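Local coordinates for protein endo-1,3-beta-glucanase, family GH16 (Zobellia galactanivorans, PDB 5FUI) that binds laminarin through its C-terminal family 6 carbohydrate-binding module, probably holding the polysaccharide near the laminarinase's catalytic domain, at residues E14-Y18 and G33-G37; N22-K26 and V36-N40; G56-I60 and T104-S108; G71-S75 and G85-V89; W95-T100 and G122-W127. All blocks are in the same frame, centred on the assembly; numbering follows the deposited sequence.

Contact 1. Residues E14-Y18 and G33-G37; sequences EAESY and GENVG. With MG (magnesium ion), chain E.
Glu-16 and Glu-34 meet around a magnesium ion, a compact case of a metal tying a loop to a strand. Glu-16 OE1 lies 2.4 Å from the magnesium MG, and the backbone oxygen Glu-34 O lies 2.3 Å from MG on the other segment. The shared cation explains why two acceptors, Glu-16 OE1 and Glu-34 O, can sit 3.1 Å apart without a proton between them. Glu-16 reaches the ion by folding: its CG is wedged between the backbone N and the carbonyl carbon (chi1 74°) and the chain bends again at chi2, which brings OE1 to the metal. Glu-14 OE1, a water, and the O and OD1 of Asn-126 complete the six ligands.

Packing is close on the inner side, away from the ion, where the methyl Val-36 CG2 lies against residues 14-18. It presses on the backbone at Ala-15 O (3.4 Å) and approaches Tyr-18 CE2 (3.9 Å) at the edge of the phenol ring, in its plane. Looser and wetter is the side where the non-ligand oxygen of Glu-16 nears the carboxylate of Glu-34. Glu-16 OE2 and Glu-34 OE1 stay 4.5 Å apart, their carboxylate planes almost perpendicular, and one water donates to both, which probably eases the repulsion; the side chain of Lys-26 also lies against both residues.

Strand 124-131 backs both segments, with backbone hydrogen bonds from Asn-126 to Ala-15 and from Ile-125 to Val-36, while Tyr-18 leans on Met-45 and Tyr-47 of strand 44-52 and strand 34-37 pairs with strand 25-28.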
# COMPACT_ATOMS: atom_id res chain seq x y z
N GLU A 14 -8.98 1.44 1.72
CA GLU A 14 -8.92 2.11 0.42
C GLU A 14 -7.68 2.99 0.44
O GLU A 14 -7.42 3.67 1.43
CB GLU A 14 -10.20 2.95 0.10
CG GLU A 14 -11.41 2.05 -0.07
CD GLU A 14 -11.24 1.09 -1.33
OE1 GLU A 14 -10.47 1.42 -2.32
OE2 GLU A 14 -11.90 0.05 -1.37
N ALA A 15 -6.85 2.92 -0.58
CA ALA A 15 -5.53 3.59 -0.50
C ALA A 15 -5.70 5.13 -0.38
O ALA A 15 -4.78 5.83 0.07
CB ALA A 15 -4.66 3.23 -1.72
N GLU A 16 -6.83 5.66 -0.96
CA GLU A 16 -7.08 7.11 -0.96
C GLU A 16 -7.53 7.59 0.44
O GLU A 16 -7.77 8.76 0.61
CB GLU A 16 -8.07 7.46 -2.08
CG GLU A 16 -9.52 7.06 -1.82
CD GLU A 16 -9.85 5.65 -2.29
OE1 GLU A 16 -8.94 4.78 -2.48
OE2 GLU A 16 -11.05 5.37 -2.55
N SER A 17 -7.68 6.69 1.41
CA SER A 17 -8.19 7.00 2.76
C SER A 17 -7.12 7.41 3.73
O SER A 17 -7.36 7.50 4.94
CB SER A 17 -9.01 5.81 3.30
OG SER A 17 -8.14 4.76 3.76
N TYR A 18 -5.92 7.70 3.22
CA TYR A 18 -4.82 8.06 4.12
C TYR A 18 -5.11 9.34 4.96
O TYR A 18 -5.89 10.20 4.48
CB TYR A 18 -3.51 8.35 3.35
CG TYR A 18 -3.64 9.26 2.15
CD1 TYR A 18 -3.72 10.67 2.30
CD2 TYR A 18 -3.61 8.73 0.88
CE1 TYR A 18 -3.82 11.51 1.16
CE2 TYR A 18 -3.68 9.51 -0.22
CZ TYR A 18 -3.76 10.90 -0.09
OH TYR A 18 -3.87 11.68 -1.22
N GLY A 33 -14.37 4.10 -7.28
CA GLY A 33 -13.73 4.94 -6.28
C GLY A 33 -12.52 5.69 -6.87
O GLY A 33 -12.49 6.12 -8.03
N GLU A 34 -11.50 5.78 -6.04
CA GLU A 34 -10.27 6.53 -6.37
C GLU A 34 -9.09 5.59 -6.23
O GLU A 34 -9.16 4.56 -5.52
CB GLU A 34 -10.08 7.87 -5.50
CG GLU A 34 -11.12 8.90 -5.80
CD GLU A 34 -11.03 10.01 -4.74
OE1 GLU A 34 -11.32 9.72 -3.54
OE2 GLU A 34 -10.60 11.11 -5.10
N ASN A 35 -7.99 5.98 -6.84
CA ASN A 35 -6.68 5.43 -6.52
C ASN A 35 -5.74 6.54 -6.27
O ASN A 35 -5.99 7.67 -6.59
CB ASN A 35 -6.16 4.50 -7.66
CG ASN A 35 -5.91 5.19 -8.97
OD1 ASN A 35 -6.76 5.22 -9.84
ND2 ASN A 35 -4.72 5.70 -9.16
N VAL A 36 -4.65 6.21 -5.61
CA VAL A 36 -3.48 7.15 -5.44
C VAL A 36 -2.64 7.01 -6.70
O VAL A 36 -2.24 5.86 -7.12
CB VAL A 36 -2.69 6.80 -4.16
CG1 VAL A 36 -1.65 7.85 -3.91
CG2 VAL A 36 -3.67 6.83 -3.01
N GLY A 37 -2.31 8.18 -7.30
CA GLY A 37 -1.41 8.25 -8.43
C GLY A 37 -0.38 9.38 -8.26
O GLY A 37 -0.32 10.00 -7.19
MG MG E . -9.26 2.92 -3.96
O HOH W 1 -12.92 7.46 -2.93
O HOH W 2 -11.59 3.06 -4.07

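Contact 2. Residues N22-K26 and V36-N40; sequences NDVQK and VGYIN. With APY (2-aminomethyl-pyridine), chain D.
Gln-25 and Gly-37 form the hydrogen-bonded pair at the open end of this short antiparallel hairpin. Gly-37 N donates to Gln-25 O over 2.8 Å, almost straight at 175°, and Gln-25 N returns a bond of 2.9 Å to Gly-37 O. On one face Val-24 CB rests on Val-36 CG1 at 3.6 Å; that methyl is trans to its own backbone N (chi1 -172°), which directs it to Val-24. Val-24 CG1 also runs beside Ile-39 CG1, the two side chains pointing the same way. On the side of Gln-25, the ring of Tyr-38, in the loop after the strand, brings CD2 to 3.9 Å from Gln-25 CB. The bound 2-aminomethyl-pyridine lies by this ring, though its exact placement is doubtful.

Farther out, a water lies between Asp-23 OD1 and Tyr-38 O, beyond the paired residues. Ser-43 joins the two segments, its OG hydrogen-bonded to Asp-23 O and to Asn-40 N, and a backbone bond to Gly-122 fixes Ile-39. Tyr-38 N holds a glycerol, probably from the crystallisation liquor. An aromatic ring on a loop at the edge of the beta-sandwich, with small ligands gathered around it, is consistent with the variable loop site at which many family 6 modules bind sugars.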
# COMPACT_ATOMS: atom_id res chain seq x y z
N ASN A 22 2.56 12.55 1.44
CA ASN A 22 3.51 13.47 0.83
C ASN A 22 3.53 13.19 -0.65
O ASN A 22 3.75 12.07 -1.02
CB ASN A 22 4.93 13.21 1.38
CG ASN A 22 6.00 14.01 0.65
OD1 ASN A 22 7.00 13.44 0.18
ND2 ASN A 22 5.84 15.29 0.61
N ASP A 23 3.34 14.22 -1.45
CA ASP A 23 3.63 14.15 -2.89
C ASP A 23 2.91 13.03 -3.62
O ASP A 23 3.49 12.31 -4.43
CB ASP A 23 5.16 14.14 -3.16
CG ASP A 23 5.53 14.48 -4.57
OD1 ASP A 23 4.68 15.10 -5.30
OD2 ASP A 23 6.62 14.02 -5.02
N VAL A 24 1.60 12.93 -3.37
CA VAL A 24 0.76 12.03 -4.17
C VAL A 24 -0.52 12.74 -4.56
O VAL A 24 -0.82 13.83 -4.00
CB VAL A 24 0.40 10.74 -3.39
CG1 VAL A 24 1.66 9.95 -2.99
CG2 VAL A 24 -0.53 11.02 -2.20
N GLN A 25 -1.28 12.16 -5.50
CA GLN A 25 -2.56 12.78 -5.79
C GLN A 25 -3.60 11.69 -5.98
O GLN A 25 -3.32 10.60 -6.42
CB GLN A 25 -2.51 13.57 -7.10
CG GLN A 25 -1.64 14.83 -6.95
CD GLN A 25 -1.50 15.61 -8.20
OE1 GLN A 25 -2.45 15.77 -8.94
NE2 GLN A 25 -0.29 16.04 -8.47
N LYS A 26 -4.84 12.01 -5.69
CA LYS A 26 -5.98 11.09 -5.94
C LYS A 26 -6.53 11.26 -7.36
O LYS A 26 -6.47 12.38 -7.95
CB LYS A 26 -7.14 11.40 -4.97
CG LYS A 26 -6.85 11.23 -3.48
CD LYS A 26 -8.11 11.55 -2.69
CE LYS A 26 -7.92 11.46 -1.20
NZ LYS A 26 -6.50 11.67 -0.87
N VAL A 36 -4.65 6.21 -5.61
CA VAL A 36 -3.48 7.15 -5.44
C VAL A 36 -2.64 7.01 -6.70
O VAL A 36 -2.24 5.86 -7.12
CB VAL A 36 -2.69 6.80 -4.16
CG1 VAL A 36 -1.65 7.85 -3.91
CG2 VAL A 36 -3.67 6.83 -3.01
N GLY A 37 -2.31 8.18 -7.30
CA GLY A 37 -1.41 8.25 -8.43
C GLY A 37 -0.38 9.38 -8.26
O GLY A 37 -0.32 10.00 -7.19
N TYR A 38 0.37 9.59 -9.34
CA TYR A 38 1.41 10.62 -9.37
C TYR A 38 2.35 10.44 -8.15
O TYR A 38 2.75 11.38 -7.44
CB TYR A 38 0.80 12.05 -9.39
CG TYR A 38 -0.10 12.21 -10.60
CD1 TYR A 38 0.48 12.40 -11.88
CD2 TYR A 38 -1.46 11.94 -10.51
CE1 TYR A 38 -0.32 12.44 -13.04
CE2 TYR A 38 -2.31 12.05 -11.63
CZ TYR A 38 -1.72 12.23 -12.90
OH TYR A 38 -2.59 12.28 -14.01
N ILE A 39 2.78 9.19 -7.98
CA ILE A 39 3.64 8.79 -6.89
C ILE A 39 5.09 8.84 -7.39
O ILE A 39 5.42 8.33 -8.45
CB ILE A 39 3.27 7.35 -6.42
CG1 ILE A 39 1.76 7.26 -6.09
CG2 ILE A 39 4.20 6.95 -5.21
CD1 ILE A 39 1.41 5.92 -5.39
N ASN A 40 5.89 9.57 -6.64
CA ASN A 40 7.28 9.80 -6.96
C ASN A 40 8.21 9.12 -5.97
O ASN A 40 7.77 8.60 -4.98
CB ASN A 40 7.59 11.31 -6.98
CG ASN A 40 6.79 12.04 -8.01
OD1 ASN A 40 6.25 13.11 -7.72
ND2 ASN A 40 6.74 11.55 -9.17
N APY D . 4.07 10.15 -15.66
CM APY D . 3.02 10.28 -14.60
C2 APY D . 3.59 10.13 -13.19
C3 APY D . 3.92 11.32 -12.44
C4 APY D . 4.43 11.21 -11.12
C5 APY D . 4.61 9.83 -10.70
C6 APY D . 4.33 8.70 -11.43
N1 APY D . 3.80 8.84 -12.68
O HOH W 3 2.69 14.05 -7.02

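Contact 3. Residues G56-I60 and T104-S108; sequences GNYLI and TVNVS
Thr-104, the first residue of the second segment and well along strand 97-107, sets OG1 3.6 Å from Leu-59 CD1, across a non-hydrogen-bonded pair close enough for Thr-104 CA to lie 3.2 Å from Tyr-58 O. The leucine leaves its backbone with CG pointing away from N (chi1 -179°), which brings CD1 to the threonine hydroxyl, the two side chains crossing at a slant. Val-105 follows in a hydrogen-bonded pair with Tyr-58: Tyr-58 N donates to Val-105 O over 2.8 Å, nearly straight at 173°, and Val-105 N answers to Tyr-58 O. Its side chain turns to the interior.

Asn-106 returns to the outer face opposite Asn-57, their CA atoms 4.2 Å apart, and its CA-H leans on Gly-56 O. Val-107 closes the pairing with two bonds to Gly-56, Val-107 N to Gly-56 O at 2.9 Å and Gly-56 N to Val-107 O at 3.0 Å. Backbone angles at Gly-56 would jam a CB against the preceding carbonyl. Val-107 CB meets the ring carbon Tyr-58 CE1 at 4.0 Å, and the phenol is held at its far end by a hydrogen bond from OH to Ser-54 O.

Strand 97-107 is the outermost of its four-stranded sheet, and strand 56-66 lies between it and strand 124-131. Across the sandwich, Val-105 and Val-107 pack on Leu-84 of strand 82-88, whereas Tyr-58 and Ile-60 rest against Ile-130 of their own sheet.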
# COMPACT_ATOMS: atom_id res chain seq x y z
N GLY A 56 0.64 -13.05 14.75
CA GLY A 56 0.84 -14.16 13.86
C GLY A 56 1.08 -13.63 12.44
O GLY A 56 1.38 -12.41 12.24
N ASN A 57 0.99 -14.53 11.49
CA ASN A 57 1.28 -14.19 10.11
C ASN A 57 0.07 -13.67 9.39
O ASN A 57 -1.02 -14.21 9.51
CB ASN A 57 1.99 -15.33 9.39
CG ASN A 57 3.33 -15.64 10.05
OD1 ASN A 57 4.19 -14.75 10.30
ND2 ASN A 57 3.48 -16.89 10.40
N TYR A 58 0.25 -12.58 8.70
CA TYR A 58 -0.82 -11.98 7.90
C TYR A 58 -0.41 -11.94 6.42
O TYR A 58 0.80 -11.73 6.09
CB TYR A 58 -1.02 -10.52 8.30
CG TYR A 58 -1.68 -10.36 9.64
CD1 TYR A 58 -0.97 -10.50 10.82
CD2 TYR A 58 -3.06 -10.12 9.73
CE1 TYR A 58 -1.55 -10.36 12.06
CE2 TYR A 58 -3.72 -9.97 10.95
CZ TYR A 58 -2.95 -10.11 12.14
OH TYR A 58 -3.63 -9.98 13.35
N LEU A 59 -1.44 -12.06 5.58
CA LEU A 59 -1.24 -11.76 4.13
C LEU A 59 -1.67 -10.31 3.95
O LEU A 59 -2.82 -9.92 4.32
CB LEU A 59 -2.13 -12.71 3.26
CG LEU A 59 -1.97 -12.46 1.75
CD1 LEU A 59 -0.57 -12.90 1.31
CD2 LEU A 59 -3.12 -13.30 1.06
N ILE A 60 -0.76 -9.51 3.35
CA ILE A 60 -1.14 -8.13 3.04
C ILE A 60 -1.01 -7.99 1.50
O ILE A 60 0.04 -8.22 0.90
CB ILE A 60 -0.29 -7.07 3.73
CG1 ILE A 60 -0.19 -7.36 5.29
CG2 ILE A 60 -0.92 -5.70 3.41
CD1 ILE A 60 0.55 -6.23 6.03
N THR A 104 3.79 -11.64 3.01
CA THR A 104 3.34 -12.40 4.19
C THR A 104 4.26 -12.09 5.33
O THR A 104 5.49 -12.34 5.22
CB THR A 104 3.29 -13.92 3.90
OG1 THR A 104 2.38 -14.19 2.83
CG2 THR A 104 2.80 -14.72 5.07
N VAL A 105 3.70 -11.45 6.38
CA VAL A 105 4.57 -10.93 7.40
C VAL A 105 3.97 -11.19 8.80
O VAL A 105 2.79 -11.36 8.97
CB VAL A 105 4.93 -9.47 7.03
CG1 VAL A 105 3.69 -8.57 6.89
CG2 VAL A 105 6.04 -8.88 7.87
N ASN A 106 4.82 -11.21 9.82
CA ASN A 106 4.41 -11.52 11.17
C ASN A 106 4.28 -10.26 11.98
O ASN A 106 5.18 -9.47 12.00
CB ASN A 106 5.48 -12.43 11.75
CG ASN A 106 5.08 -13.04 13.07
OD1 ASN A 106 4.75 -14.21 13.13
ND2 ASN A 106 5.18 -12.27 14.15
N VAL A 107 3.12 -10.08 12.61
CA VAL A 107 2.82 -8.87 13.35
C VAL A 107 2.29 -9.29 14.71
O VAL A 107 1.46 -10.18 14.75
CB VAL A 107 1.73 -8.05 12.59
CG1 VAL A 107 1.46 -6.77 13.34
CG2 VAL A 107 2.28 -7.70 11.21
N SER A 108 2.74 -8.65 15.81
CA SER A 108 2.09 -8.95 17.10
C SER A 108 0.81 -8.11 17.24
O SER A 108 0.67 -6.94 16.71
CB SER A 108 3.02 -8.72 18.29
OG SER A 108 3.40 -7.37 18.30

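Contact 4. Residues G71-S75 and G85-V89; sequences GRFSS and GELSV
Arg-72 and Phe-73 pair with Glu-86, Leu-87 and Ser-88 in an antiparallel beta hairpin that forms one edge of the five-stranded sheet of the sandwich, and the two faces show how a sheet can separate charged from apolar contacts. Phe-73 and Leu-87 are the central hydrogen-bonded pair, with Leu-87 N to Phe-73 O at 2.8 Å. On the inner face Leu-87 CB stands over the phenyl ring in a CH-pi contact, 3.8 Å from the centroid of Phe-73, while Val-89 CG2 meets the same ring at its edge (3.7 Å to Phe-73 CE1). Phe-73 in turn stacks on Trp-123, in the loop before strand 124-131, and takes part in an edge-to-face contact with Tyr-62 of strand 56-66 in the facing sheet.

On the outer face the arginine leaves the backbone with CG opposite N (chi1 -169°) and stays extended as far as NE. NE and NH2 of Arg-72 both grip Glu-86 OE1, at 2.9 and 3.0 Å; the oxygen lies in the guanidinium plane, but the carboxylate itself is turned 87° against it. Replacing Arg-72 by a leucine would probably leave the Glu-86 carboxylate without its charged mate and able to swing away from the hairpin.

Where the pairing runs out, Val-89 N still donates to Gly-71 O from above the carbonyl plane, and a water links the two ends, accepting from Gly-71 N and donating to Val-89 O, 2.8 Å from each.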
# COMPACT_ATOMS: atom_id res chain seq x y z
N GLY A 71 8.72 0.47 -10.10
CA GLY A 71 8.00 1.02 -8.93
C GLY A 71 8.27 0.14 -7.72
O GLY A 71 8.29 -1.10 -7.83
N ARG A 72 8.44 0.73 -6.55
CA ARG A 72 8.84 -0.07 -5.39
C ARG A 72 8.44 0.71 -4.18
O ARG A 72 8.61 1.95 -4.14
CB ARG A 72 10.39 -0.29 -5.39
CG ARG A 72 10.78 -1.32 -4.36
CD ARG A 72 12.34 -1.39 -4.37
NE ARG A 72 12.71 -2.45 -3.44
CZ ARG A 72 13.01 -3.68 -3.77
NH1 ARG A 72 13.06 -4.05 -5.04
NH2 ARG A 72 13.30 -4.54 -2.82
N PHE A 73 7.91 0.03 -3.18
CA PHE A 73 7.54 0.72 -1.94
C PHE A 73 7.76 -0.18 -0.74
O PHE A 73 7.86 -1.41 -0.88
CB PHE A 73 6.10 1.28 -1.97
CG PHE A 73 5.03 0.23 -2.14
CD1 PHE A 73 4.58 -0.12 -3.48
CD2 PHE A 73 4.42 -0.35 -1.02
CE1 PHE A 73 3.54 -1.02 -3.58
CE2 PHE A 73 3.39 -1.26 -1.16
CZ PHE A 73 2.92 -1.58 -2.43
N SER A 74 7.90 0.46 0.43
CA SER A 74 8.02 -0.30 1.72
C SER A 74 6.77 -0.08 2.53
O SER A 74 6.09 0.94 2.39
CB SER A 74 9.25 0.16 2.53
OG SER A 74 9.09 1.57 2.86
N SER A 75 6.45 -1.08 3.33
CA SER A 75 5.35 -0.96 4.32
C SER A 75 5.96 -1.06 5.74
O SER A 75 6.95 -1.76 5.97
CB SER A 75 4.27 -2.01 4.14
OG SER A 75 4.88 -3.28 4.15
N GLY A 85 8.35 -4.87 5.15
CA GLY A 85 9.04 -5.34 3.94
C GLY A 85 8.72 -4.45 2.76
O GLY A 85 8.20 -3.35 2.92
N GLU A 86 9.21 -4.89 1.60
CA GLU A 86 9.14 -4.09 0.41
C GLU A 86 8.42 -4.85 -0.69
O GLU A 86 8.42 -6.08 -0.79
CB GLU A 86 10.49 -3.69 -0.07
CG GLU A 86 11.28 -2.90 0.95
CD GLU A 86 12.71 -2.53 0.58
OE1 GLU A 86 13.07 -2.62 -0.59
OE2 GLU A 86 13.35 -2.09 1.53
N LEU A 87 7.74 -4.09 -1.57
CA LEU A 87 6.95 -4.65 -2.67
C LEU A 87 7.47 -4.02 -3.96
O LEU A 87 7.66 -2.80 -4.02
CB LEU A 87 5.41 -4.18 -2.51
CG LEU A 87 4.55 -4.78 -1.37
CD1 LEU A 87 4.52 -6.31 -1.47
CD2 LEU A 87 5.04 -4.27 -0.01
N SER A 88 7.67 -4.84 -4.97
CA SER A 88 7.89 -4.36 -6.33
C SER A 88 6.56 -4.34 -7.08
O SER A 88 5.75 -5.31 -7.01
CB SER A 88 8.80 -5.37 -7.05
OG SER A 88 10.07 -5.29 -6.43
N VAL A 89 6.31 -3.29 -7.88
CA VAL A 89 5.06 -3.18 -8.64
C VAL A 89 5.42 -3.64 -10.08
O VAL A 89 6.28 -3.06 -10.76
CB VAL A 89 4.56 -1.70 -8.69
CG1 VAL A 89 3.33 -1.63 -9.55
CG2 VAL A 89 4.25 -1.21 -7.25
O HOH W 4 6.55 -0.41 -11.71
O HOH W 5 10.28 -2.81 -8.78

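Contact 5. Residues W95-T100 and G122-W127; sequences WQNWTT and GWNINW. With MG (magnesium ion), chain E.
Trp-95 O and Asn-124 OD1, both acceptors, face each other at 2.8 Å with no hydrogen bond between them, an unusual closeness in a contact that has no direct hydrogen bond at all. Flat groups do the joining instead. The indole of Trp-95 comes in edge-on: CZ3 lies 3.2 Å from Gly-122 O, near the ring plane. Trp-98 works differently, with CH2 against Asn-124 CB at 3.6 Å and one face under Asn-126 CB, which makes a CH-pi contact 4.1 Å from the centroid of the six-membered ring of Trp-98.

Asn-126 extends past the ring to the metal: with N and CG at opposite ends of the first torsion (chi1 -180°), its OD1 and O both chelate the magnesium MG at 2.4 Å, and ND2 is hydrogen-bonded to Glu-31. An alanine here in place of Trp-95 would take away the edge contact with Gly-122 and would probably leave a gap beside Asn-124.

The bound 2-aminomethyl-pyridine touches Trp-95 and Gly-122, and Asn-124 ND2 holds a glycerol, probably from the crystallisation liquor. The pairing of an aromatic ring with a polar amide, Trp-95 with Asn-124 beside Tyr-38, is what a sugar-binding end of a family 6 module would be expected to offer.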
# COMPACT_ATOMS: atom_id res chain seq x y z
N TRP A 95 -1.69 2.53 -16.71
CA TRP A 95 -1.92 3.21 -15.43
C TRP A 95 -3.17 2.72 -14.70
O TRP A 95 -3.34 2.93 -13.49
CB TRP A 95 -1.93 4.71 -15.65
CG TRP A 95 -0.58 5.19 -16.14
CD1 TRP A 95 -0.26 5.72 -17.36
CD2 TRP A 95 0.66 5.11 -15.37
NE1 TRP A 95 1.11 5.98 -17.41
CE2 TRP A 95 1.72 5.61 -16.23
CE3 TRP A 95 0.99 4.69 -14.06
CZ2 TRP A 95 3.03 5.73 -15.78
CZ3 TRP A 95 2.30 4.76 -13.64
CH2 TRP A 95 3.31 5.30 -14.48
N GLN A 96 -4.07 2.07 -15.44
CA GLN A 96 -5.27 1.46 -14.88
C GLN A 96 -5.35 0.00 -15.25
O GLN A 96 -6.40 -0.53 -15.38
CB GLN A 96 -6.58 2.24 -15.24
CG GLN A 96 -6.60 3.71 -14.84
CD GLN A 96 -6.82 3.94 -13.36
OE1 GLN A 96 -6.28 4.93 -12.82
NE2 GLN A 96 -7.60 3.15 -12.74
N ASN A 97 -4.20 -0.62 -15.42
CA ASN A 97 -4.13 -2.07 -15.56
C ASN A 97 -3.75 -2.62 -14.18
O ASN A 97 -2.61 -2.48 -13.79
CB ASN A 97 -3.08 -2.51 -16.60
CG ASN A 97 -3.49 -2.20 -18.01
OD1 ASN A 97 -2.71 -2.47 -18.92
ND2 ASN A 97 -4.61 -1.70 -18.20
N TRP A 98 -4.70 -3.15 -13.45
CA TRP A 98 -4.44 -3.45 -12.02
C TRP A 98 -4.07 -4.88 -11.81
O TRP A 98 -4.51 -5.79 -12.56
CB TRP A 98 -5.75 -3.15 -11.24
CG TRP A 98 -6.06 -1.71 -11.32
CD1 TRP A 98 -6.94 -1.07 -12.22
CD2 TRP A 98 -5.44 -0.68 -10.51
NE1 TRP A 98 -6.87 0.31 -12.03
CE2 TRP A 98 -5.97 0.60 -11.01
CE3 TRP A 98 -4.54 -0.68 -9.44
CZ2 TRP A 98 -5.57 1.83 -10.46
CZ3 TRP A 98 -4.10 0.59 -8.96
CH2 TRP A 98 -4.64 1.81 -9.42
N THR A 99 -3.26 -5.12 -10.77
CA THR A 99 -2.86 -6.46 -10.36
C THR A 99 -2.68 -6.47 -8.85
O THR A 99 -2.53 -5.38 -8.24
CB THR A 99 -1.55 -6.89 -11.13
OG1 THR A 99 -1.46 -8.32 -10.98
CG2 THR A 99 -0.30 -6.18 -10.53
N THR A 100 -2.70 -7.64 -8.24
CA THR A 100 -2.53 -7.71 -6.79
C THR A 100 -1.24 -8.40 -6.39
O THR A 100 -0.99 -9.56 -6.76
CB THR A 100 -3.71 -8.48 -6.18
OG1 THR A 100 -4.95 -7.83 -6.56
CG2 THR A 100 -3.66 -8.42 -4.63
N GLY A 122 6.34 6.00 -9.85
CA GLY A 122 5.81 5.52 -11.13
C GLY A 122 4.84 4.35 -11.01
O GLY A 122 4.72 3.59 -11.93
N TRP A 123 4.16 4.25 -9.89
CA TRP A 123 3.18 3.21 -9.61
C TRP A 123 1.96 3.83 -8.99
O TRP A 123 2.00 4.98 -8.45
CB TRP A 123 3.76 2.08 -8.70
CG TRP A 123 4.32 2.63 -7.38
CD1 TRP A 123 5.54 3.25 -7.22
CD2 TRP A 123 3.66 2.65 -6.07
NE1 TRP A 123 5.74 3.60 -5.88
CE2 TRP A 123 4.57 3.29 -5.17
CE3 TRP A 123 2.41 2.22 -5.58
CZ2 TRP A 123 4.26 3.48 -3.83
CZ3 TRP A 123 2.15 2.38 -4.19
CH2 TRP A 123 3.06 3.02 -3.36
N ASN A 124 0.82 3.11 -9.18
CA ASN A 124 -0.50 3.56 -8.61
C ASN A 124 -0.97 2.53 -7.60
O ASN A 124 -0.59 1.31 -7.74
CB ASN A 124 -1.55 3.67 -9.68
CG ASN A 124 -1.32 4.80 -10.69
OD1 ASN A 124 -1.89 4.72 -11.83
ND2 ASN A 124 -0.52 5.76 -10.38
N ILE A 125 -1.82 2.91 -6.64
CA ILE A 125 -2.41 1.91 -5.76
C ILE A 125 -3.88 2.25 -5.46
O ILE A 125 -4.22 3.40 -5.18
CB ILE A 125 -1.55 1.78 -4.46
CG1 ILE A 125 -2.22 0.77 -3.54
CG2 ILE A 125 -1.37 3.19 -3.76
CD1 ILE A 125 -1.28 0.27 -2.44
N ASN A 126 -4.70 1.21 -5.50
CA ASN A 126 -6.14 1.31 -5.34
C ASN A 126 -6.55 1.02 -3.85
O ASN A 126 -7.28 1.82 -3.21
CB ASN A 126 -6.87 0.35 -6.31
CG ASN A 126 -8.38 0.39 -6.22
OD1 ASN A 126 -8.96 1.25 -5.59
ND2 ASN A 126 -9.04 -0.57 -6.90
N TRP A 127 -6.02 -0.09 -3.31
CA TRP A 127 -6.37 -0.48 -1.95
C TRP A 127 -5.31 -1.45 -1.44
O TRP A 127 -4.46 -1.93 -2.17
CB TRP A 127 -7.81 -1.13 -1.84
CG TRP A 127 -8.17 -2.16 -2.85
CD1 TRP A 127 -9.09 -2.02 -3.90
CD2 TRP A 127 -7.67 -3.53 -2.92
NE1 TRP A 127 -9.17 -3.23 -4.62
CE2 TRP A 127 -8.36 -4.17 -4.06
CE3 TRP A 127 -6.75 -4.31 -2.15
CZ2 TRP A 127 -8.17 -5.50 -4.38
CZ3 TRP A 127 -6.54 -5.65 -2.56
CH2 TRP A 127 -7.21 -6.21 -3.65
MG MG E . -9.26 2.92 -3.96
O HOH W 2 -11.59 3.06 -4.07

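Contacts 1, 2 and 5 cluster at one end of the sandwich, contacts 1 and 2 sharing strand 34-37, their centres 9 Å apart. Contact 5 touches both through backbone bonds from Val-36 to Ile-125 and from Ile-39 to Gly-122, and shares the magnesium with contact 1. The metal site thus lies at the same end of the fold as the probable loop binding site. Along the chain, contacts 1 and 2 close before contact 3 opens; contact 4 is nested within contact 3, whose segments alternate with those of contact 5. Contact 3, centred about 27 Å from contact 2, shares strand 97-107 with contact 5; contact 4, in the facing five-stranded sheet, meets contact 5 at Trp-123.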